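Local coordinates for protein annexin (Schistosoma mansoni, PDB 4MDU) that binds acidic phospholipid membranes in a calcium-dependent manner, aggregates liposomes when calcium is present and may give structural integrity to the worm's tegument, at residues D128-I132 with Y178-L182; L138-K144 with V186-D192; L166-K171 with L182-V186. One frame throughout, in Å; residues are numbered along the deposited sequence.

Interaction 1. Residues D128-I132 with Y178-L182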
# COMPACT_ATOMS: atom_id res chain seq x y z
N ASP B 128 -3.23 1.68 7.24
CA ASP B 128 -4.29 2.24 6.44
C ASP B 128 -5.10 1.17 5.75
O ASP B 128 -6.31 1.33 5.55
CB ASP B 128 -3.71 3.21 5.42
CG ASP B 128 -3.44 4.56 6.04
OD1 ASP B 128 -4.42 5.21 6.47
OD2 ASP B 128 -2.26 4.96 6.13
N ARG B 129 -4.42 0.08 5.44
CA ARG B 129 -5.05 -1.08 4.83
C ARG B 129 -6.21 -1.54 5.69
O ARG B 129 -7.28 -1.91 5.18
CB ARG B 129 -4.02 -2.20 4.69
CG ARG B 129 -4.56 -3.45 4.05
CD ARG B 129 -3.46 -4.50 3.84
NE ARG B 129 -4.04 -5.80 3.51
CZ ARG B 129 -3.39 -6.80 2.90
NH1 ARG B 129 -2.13 -6.65 2.54
NH2 ARG B 129 -4.02 -7.94 2.66
N VAL B 130 -5.99 -1.51 7.00
CA VAL B 130 -7.01 -1.87 7.98
C VAL B 130 -8.10 -0.79 8.06
O VAL B 130 -9.29 -1.10 8.19
CB VAL B 130 -6.37 -2.17 9.36
CG1 VAL B 130 -7.44 -2.28 10.45
CG2 VAL B 130 -5.54 -3.45 9.30
N LEU B 131 -7.73 0.48 7.95
CA LEU B 131 -8.74 1.55 7.97
C LEU B 131 -9.65 1.42 6.74
O LEU B 131 -10.88 1.43 6.86
CB LEU B 131 -8.11 2.94 8.00
CG LEU B 131 -7.11 3.24 9.11
CD1 LEU B 131 -6.79 4.77 9.17
CD2 LEU B 131 -7.64 2.71 10.41
N ILE B 132 -9.04 1.26 5.57
CA ILE B 132 -9.81 1.04 4.35
C ILE B 132 -10.72 -0.17 4.45
O ILE B 132 -11.92 -0.10 4.15
CB ILE B 132 -8.90 0.86 3.14
CG1 ILE B 132 -8.08 2.12 2.91
CG2 ILE B 132 -9.73 0.54 1.91
CD1 ILE B 132 -7.22 2.09 1.68
N TYR B 178 -6.81 11.20 0.31
CA TYR B 178 -7.15 9.94 0.95
C TYR B 178 -7.73 10.21 2.34
O TYR B 178 -8.75 9.64 2.71
CB TYR B 178 -5.93 9.03 1.05
CG TYR B 178 -6.06 7.90 2.07
CD1 TYR B 178 -7.03 6.91 1.92
CD2 TYR B 178 -5.21 7.83 3.17
CE1 TYR B 178 -7.15 5.89 2.84
CE2 TYR B 178 -5.32 6.80 4.11
CZ TYR B 178 -6.29 5.84 3.93
OH TYR B 178 -6.40 4.81 4.84
N GLU B 179 -7.07 11.10 3.08
CA GLU B 179 -7.46 11.39 4.46
C GLU B 179 -8.84 12.04 4.50
O GLU B 179 -9.67 11.72 5.36
CB GLU B 179 -6.43 12.29 5.13
CG GLU B 179 -5.10 11.62 5.42
CD GLU B 179 -4.24 11.44 4.17
OE1 GLU B 179 -4.64 11.95 3.11
OE2 GLU B 179 -3.16 10.79 4.27
N TYR B 180 -9.07 12.95 3.57
CA TYR B 180 -10.34 13.63 3.51
C TYR B 180 -11.44 12.61 3.21
O TYR B 180 -12.49 12.61 3.89
CB TYR B 180 -10.30 14.73 2.45
CG TYR B 180 -11.61 15.48 2.32
CD1 TYR B 180 -12.64 14.97 1.53
CD2 TYR B 180 -11.82 16.69 2.98
CE1 TYR B 180 -13.85 15.63 1.41
CE2 TYR B 180 -13.03 17.38 2.85
CZ TYR B 180 -14.04 16.84 2.06
OH TYR B 180 -15.25 17.49 1.91
N ALA B 181 -11.21 11.73 2.24
CA ALA B 181 -12.20 10.71 1.89
C ALA B 181 -12.44 9.78 3.07
O ALA B 181 -13.57 9.41 3.37
CB ALA B 181 -11.78 9.91 0.65
N LEU B 182 -11.35 9.40 3.73
CA LEU B 182 -11.44 8.54 4.91
C LEU B 182 -12.37 9.17 5.95
O LEU B 182 -13.29 8.53 6.45
CB LEU B 182 -10.05 8.32 5.51
CG LEU B 182 -9.71 6.94 6.08
CD1 LEU B 182 -10.10 5.87 5.10
CD2 LEU B 182 -8.21 6.85 6.42
O HOH W 1 -2.36 8.29 5.63

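Interaction 2. Residues L138-K144 with V186-D192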
# COMPACT_ATOMS: atom_id res chain seq x y z
N LEU B 138 -18.68 -0.33 6.73
CA LEU B 138 -19.63 0.18 7.72
C LEU B 138 -20.57 1.22 7.13
O LEU B 138 -20.12 2.22 6.57
CB LEU B 138 -18.90 0.78 8.93
CG LEU B 138 -18.02 -0.18 9.73
CD1 LEU B 138 -17.14 0.59 10.71
CD2 LEU B 138 -18.87 -1.23 10.45
N TRP B 139 -21.87 1.00 7.28
CA TRP B 139 -22.79 2.07 6.93
C TRP B 139 -23.03 2.99 8.13
O TRP B 139 -22.46 2.80 9.21
CB TRP B 139 -24.10 1.54 6.32
CG TRP B 139 -24.53 2.41 5.19
CD1 TRP B 139 -25.57 3.31 5.19
CD2 TRP B 139 -23.91 2.52 3.89
NE1 TRP B 139 -25.64 3.95 3.97
CE2 TRP B 139 -24.63 3.49 3.16
CE3 TRP B 139 -22.83 1.88 3.28
CZ2 TRP B 139 -24.31 3.82 1.85
CZ3 TRP B 139 -22.51 2.22 1.97
CH2 TRP B 139 -23.25 3.18 1.27
N ASN B 140 -23.86 4.01 7.94
CA ASN B 140 -23.95 5.11 8.88
C ASN B 140 -24.12 4.73 10.36
O ASN B 140 -23.34 5.17 11.21
CB ASN B 140 -25.05 6.10 8.45
CG ASN B 140 -24.70 6.82 7.16
OD1 ASN B 140 -23.52 6.95 6.81
ND2 ASN B 140 -25.72 7.30 6.44
N ASP B 141 -25.14 3.94 10.65
CA ASP B 141 -25.44 3.54 12.01
C ASP B 141 -24.36 2.63 12.62
O ASP B 141 -24.05 2.72 13.81
CB ASP B 141 -26.80 2.87 12.06
CG ASP B 141 -27.93 3.86 11.84
OD1 ASP B 141 -27.74 5.02 12.22
OD2 ASP B 141 -28.98 3.50 11.28
N GLU B 142 -23.79 1.77 11.79
CA GLU B 142 -22.73 0.88 12.23
C GLU B 142 -21.51 1.71 12.59
O GLU B 142 -20.89 1.49 13.62
CB GLU B 142 -22.42 -0.14 11.13
CG GLU B 142 -23.64 -1.00 10.83
CD GLU B 142 -23.54 -1.82 9.55
OE1 GLU B 142 -22.90 -1.35 8.59
OE2 GLU B 142 -24.12 -2.93 9.51
N MET B 143 -21.22 2.69 11.74
CA MET B 143 -20.06 3.55 11.91
C MET B 143 -20.14 4.29 13.24
O MET B 143 -19.14 4.39 13.97
CB MET B 143 -19.96 4.53 10.74
CG MET B 143 -18.76 5.46 10.81
SD MET B 143 -17.20 4.65 10.40
CE MET B 143 -16.15 5.41 11.62
N LYS B 144 -21.34 4.79 13.56
CA LYS B 144 -21.57 5.54 14.81
C LYS B 144 -21.43 4.61 16.00
O LYS B 144 -20.88 4.99 17.03
CB LYS B 144 -22.96 6.21 14.83
CG LYS B 144 -23.15 7.30 13.76
CD LYS B 144 -24.57 7.84 13.75
CE LYS B 144 -24.80 8.82 12.61
NZ LYS B 144 -26.13 9.52 12.71
N VAL B 186 -16.15 8.25 7.92
CA VAL B 186 -16.33 8.29 9.36
C VAL B 186 -17.40 9.35 9.75
O VAL B 186 -18.03 9.26 10.80
CB VAL B 186 -15.00 8.54 10.07
CG1 VAL B 186 -15.21 8.79 11.55
CG2 VAL B 186 -14.08 7.32 9.86
N GLN B 187 -17.63 10.32 8.88
CA GLN B 187 -18.74 11.26 9.08
C GLN B 187 -20.08 10.53 9.28
O GLN B 187 -20.97 11.05 9.94
CB GLN B 187 -18.87 12.22 7.90
CG GLN B 187 -17.67 13.10 7.65
CD GLN B 187 -17.43 14.11 8.75
OE1 GLN B 187 -18.21 14.21 9.70
NE2 GLN B 187 -16.34 14.87 8.64
N ALA B 188 -20.23 9.35 8.68
CA ALA B 188 -21.49 8.60 8.76
C ALA B 188 -22.67 9.41 8.19
O ALA B 188 -23.76 9.44 8.77
CB ALA B 188 -21.79 8.21 10.22
N GLU B 189 -22.44 10.09 7.06
CA GLU B 189 -23.53 10.76 6.36
C GLU B 189 -23.62 10.28 4.92
O GLU B 189 -23.82 11.07 4.01
CB GLU B 189 -23.36 12.29 6.40
CG GLU B 189 -23.70 12.89 7.76
CD GLU B 189 -23.49 14.40 7.79
OE1 GLU B 189 -24.01 15.08 6.87
OE2 GLU B 189 -22.83 14.91 8.72
N ARG B 190 -23.48 8.97 4.73
CA ARG B 190 -23.68 8.38 3.41
C ARG B 190 -25.19 8.34 3.15
O ARG B 190 -25.99 8.38 4.09
CB ARG B 190 -23.06 6.98 3.35
CG ARG B 190 -21.63 6.94 3.89
CD ARG B 190 -21.09 5.52 4.09
NE ARG B 190 -20.51 5.03 2.85
CZ ARG B 190 -19.80 3.92 2.71
NH1 ARG B 190 -19.52 3.12 3.74
NH2 ARG B 190 -19.36 3.63 1.50
N ASP B 191 -25.60 8.26 1.88
CA ASP B 191 -27.02 8.14 1.58
C ASP B 191 -27.61 6.94 2.27
O ASP B 191 -26.96 5.90 2.38
CB ASP B 191 -27.28 8.00 0.09
CG ASP B 191 -26.78 9.18 -0.71
OD1 ASP B 191 -26.47 10.23 -0.11
OD2 ASP B 191 -26.69 9.03 -1.95
N ASP B 192 -28.84 7.08 2.72
CA ASP B 192 -29.56 6.00 3.38
C ASP B 192 -30.71 5.48 2.54
O ASP B 192 -31.18 6.14 1.61
CB ASP B 192 -30.11 6.48 4.73
CG ASP B 192 -29.04 6.54 5.81
OD1 ASP B 192 -28.36 5.51 6.03
OD2 ASP B 192 -28.89 7.62 6.43
O HOH W 2 -27.47 3.45 8.57
O HOH W 3 -24.64 11.27 10.86

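Interaction 3. Residues L166-K171 with L182-V186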
# COMPACT_ATOMS: atom_id res chain seq x y z
N LEU B 166 -12.53 8.65 17.98
CA LEU B 166 -12.03 8.03 16.76
C LEU B 166 -11.49 9.08 15.80
O LEU B 166 -10.39 8.95 15.29
CB LEU B 166 -13.11 7.16 16.09
CG LEU B 166 -12.75 6.49 14.75
CD1 LEU B 166 -11.55 5.53 14.90
CD2 LEU B 166 -13.94 5.75 14.16
N VAL B 167 -12.27 10.13 15.54
CA VAL B 167 -11.80 11.15 14.60
C VAL B 167 -10.56 11.90 15.09
O VAL B 167 -9.69 12.26 14.30
CB VAL B 167 -12.92 12.17 14.23
CG1 VAL B 167 -12.36 13.21 13.29
CG2 VAL B 167 -14.08 11.46 13.56
N THR B 168 -10.49 12.12 16.40
CA THR B 168 -9.30 12.73 16.99
C THR B 168 -8.04 11.98 16.57
O THR B 168 -7.00 12.59 16.30
CB THR B 168 -9.31 12.67 18.53
OG1 THR B 168 -10.64 12.86 19.03
CG2 THR B 168 -8.39 13.72 19.10
N ASP B 169 -8.14 10.66 16.53
CA ASP B 169 -6.97 9.82 16.28
C ASP B 169 -6.61 9.73 14.80
O ASP B 169 -5.45 9.50 14.43
CB ASP B 169 -7.19 8.44 16.87
CG ASP B 169 -7.01 8.42 18.37
OD1 ASP B 169 -6.54 9.44 18.91
OD2 ASP B 169 -7.31 7.39 19.01
N MET B 170 -7.61 9.93 13.95
CA MET B 170 -7.39 9.87 12.51
C MET B 170 -6.55 11.03 12.02
O MET B 170 -6.40 12.04 12.69
CB MET B 170 -8.72 9.84 11.76
CG MET B 170 -9.48 8.58 12.09
SD MET B 170 -11.04 8.46 11.26
CE MET B 170 -10.53 8.44 9.54
N LYS B 171 -6.00 10.86 10.82
CA LYS B 171 -5.31 11.94 10.15
C LYS B 171 -6.31 13.02 9.72
O LYS B 171 -7.46 12.72 9.38
CB LYS B 171 -4.53 11.39 8.96
CG LYS B 171 -3.38 10.46 9.36
CD LYS B 171 -2.48 10.09 8.17
CE LYS B 171 -1.31 9.19 8.63
NZ LYS B 171 -0.51 8.58 7.52
N LEU B 182 -11.35 9.40 3.73
CA LEU B 182 -11.44 8.54 4.91
C LEU B 182 -12.37 9.17 5.95
O LEU B 182 -13.29 8.53 6.45
CB LEU B 182 -10.05 8.32 5.51
CG LEU B 182 -9.71 6.94 6.08
CD1 LEU B 182 -10.10 5.87 5.10
CD2 LEU B 182 -8.21 6.85 6.42
N LEU B 183 -12.13 10.45 6.25
CA LEU B 183 -12.97 11.23 7.16
C LEU B 183 -14.44 11.31 6.75
O LEU B 183 -15.32 11.34 7.60
CB LEU B 183 -12.44 12.66 7.32
CG LEU B 183 -11.58 13.00 8.54
CD1 LEU B 183 -11.74 11.97 9.65
CD2 LEU B 183 -10.13 13.15 8.13
N SER B 184 -14.70 11.36 5.45
CA SER B 184 -16.09 11.42 4.98
C SER B 184 -16.84 10.14 5.32
O SER B 184 -18.01 10.19 5.69
CB SER B 184 -16.18 11.73 3.49
OG SER B 184 -15.89 10.58 2.71
N LEU B 185 -16.18 8.99 5.20
CA LEU B 185 -16.81 7.76 5.63
C LEU B 185 -17.11 7.81 7.13
O LEU B 185 -18.20 7.42 7.57
CB LEU B 185 -15.94 6.52 5.32
CG LEU B 185 -15.68 6.19 3.85
CD1 LEU B 185 -14.86 4.91 3.71
CD2 LEU B 185 -16.99 6.10 3.05
N VAL B 186 -16.15 8.25 7.92
CA VAL B 186 -16.33 8.29 9.36
C VAL B 186 -17.40 9.35 9.75
O VAL B 186 -18.03 9.26 10.80
CB VAL B 186 -15.00 8.54 10.07
CG1 VAL B 186 -15.21 8.79 11.55
CG2 VAL B 186 -14.08 7.32 9.86

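Interaction 1. Residues D128-I132 with Y178-L182
The Tyr178 ring reaches across from helix 177-187 and meets Asp128 at its edge: Asp128 OD1 lies near the ring plane, beside the hydroxyl, a water also lies at the edge, in plane, and Ile132 approaches obliquely. Both helices belong to the second annexin repeat, and their short segments run 37° from parallel with axes 12.1 Å apart, a gap bridged by side chains, not backbone contact. Tyr178 does so with CG anti to its own backbone nitrogen (chi1 162°), and its OH donates to Asp128 OD1 at 2.6 Å. The bond reaches OD1 on its anti side, well out of the carboxylate plane, and the carboxylate stands 80° to the ring. Asp128 shares a calcium-binding site, empty of metal in this model, with Asp275 of helix 274-288, which also touches Tyr178; the tyrosine probably acts as a second-shell residue, steadying one carboxylate oxygen. The water is within hydrogen-bonding reach of Glu179 OE2 and, weakly, Asp128 OD2, with more acceptors about it than protons. Beside this polar pair, Ile132 CG1 lies 3.9 Å from Tyr178 CE1, and Leu131 and Leu182 meet nearly perpendicular, Leu131 CD1 3.7 Å from Leu182 CD2.

Interaction 2. Residues L138-K144 with V186-D192
Asn140 uses both ends of its amide on the backbone of Arg190: OD1 accepts from Arg190 N at 2.9 Å, and ND2 donates to Arg190 O at 2.6 Å. This pairing ties the start of helix 140-156 to the chain that leaves helix 177-187, at the close of the second annexin repeat. The N-H of Arg190 arrives in the carbonyl plane on a lone pair of OD1, and the carbonyl oxygen of Arg190 sits 6° out of the Asn140 amide plane, so the two bonds fix the rotation of the amide and tell its oxygen from its nitrogen. ND2 also makes weak bonds to the carboxylate of Asp192, whose plane is nearly perpendicular to the amide.

Trp139, at the N-cap position, adds a bond from NE1 to Asp191 O (2.8 Å) almost exactly in the indole plane. One face of that indole carries Arg190: CD stands over the six-membered ring, and a bend at chi3 (86°) lays the guanidinium flat on the ring, centres 3.9 Å apart and planes at 19°. From there NH1 reaches Leu138 O in a weak bond, while NE is taken by Cys242 O, which carries the link on toward the third repeat.

Further out, Ala188, which leaves the helix with positive phi, points CB at the turn of helix 140-156, near Asn140 O and the aliphatic part of Lys144. Met143, bent at chi2 and chi3, curls its end onto Val186, where CE presses against CG2 at a tight 3.3 Å.

Interaction 3. Residues L166-K171 with L182-V186
Met170, Leu183 and Val186 carry most of this contact, with Met170 packed against both of the others. Its first torsion sets CG anti to the carbonyl carbon, the chain runs straight through chi2 (180°), and a bend at chi3 (63°) turns the methyl toward helix 177-187. The thioether therefore meets its neighbours along its length: SD touches Val186 CG2 at 3.5 Å, while CE lies 3.7 Å from Leu183 CD1 and also reaches Leu182 CG.

Leu183 divides its two methyls. CD1 faces Met170 CE and, at 3.9 Å, Val167 CG1; CD2 is modelled 3.0 Å from Lys171 O, too close to be trusted in detail given the unusual torsions of this leucine. In annexin repeats a short helix leads into a loop that supplies calcium ligands. Here helix 166-169 ends just before Met170, and the chain goes on to Lys171, a residue of a calcium-binding site that holds no metal in this model. The side chain of Lys171 leads away from the contact, and its NZ forms a salt bridge with Glu179 of the second subunit.

Val186 offers its other methyl, CG1, to Val167 CG2 at 3.5 Å, the two valines lying alongside each other and pointing opposite ways. Leu166 CD2 comes to the same CG1 from farther off, 4.2 Å. Phe135 of helix 128-136 touches both Met170 and Val186.

In the fold
All three interactions draw on helix 177-187, whose successive turns meet different parts of the second repeat. Interactions 1 and 3 lie nearest each other, centres about 8 Å apart, and share Leu182; they also touch where Glu179 CG packs 3.6 Å from Lys171 CB. That end of the helix is the calcium end: Asp128 belongs to one calcium-binding site and Lys171 and Glu179 to another, with no metal in this model. Interactions 2 and 3 share Val186, with centres about 12 Å apart, and join further where Met143 CE meets Leu166 CD2 at 3.4 Å. Interaction 2, its centre about 15 Å from that of interaction 1, holds the other end of the helix and its exit chain.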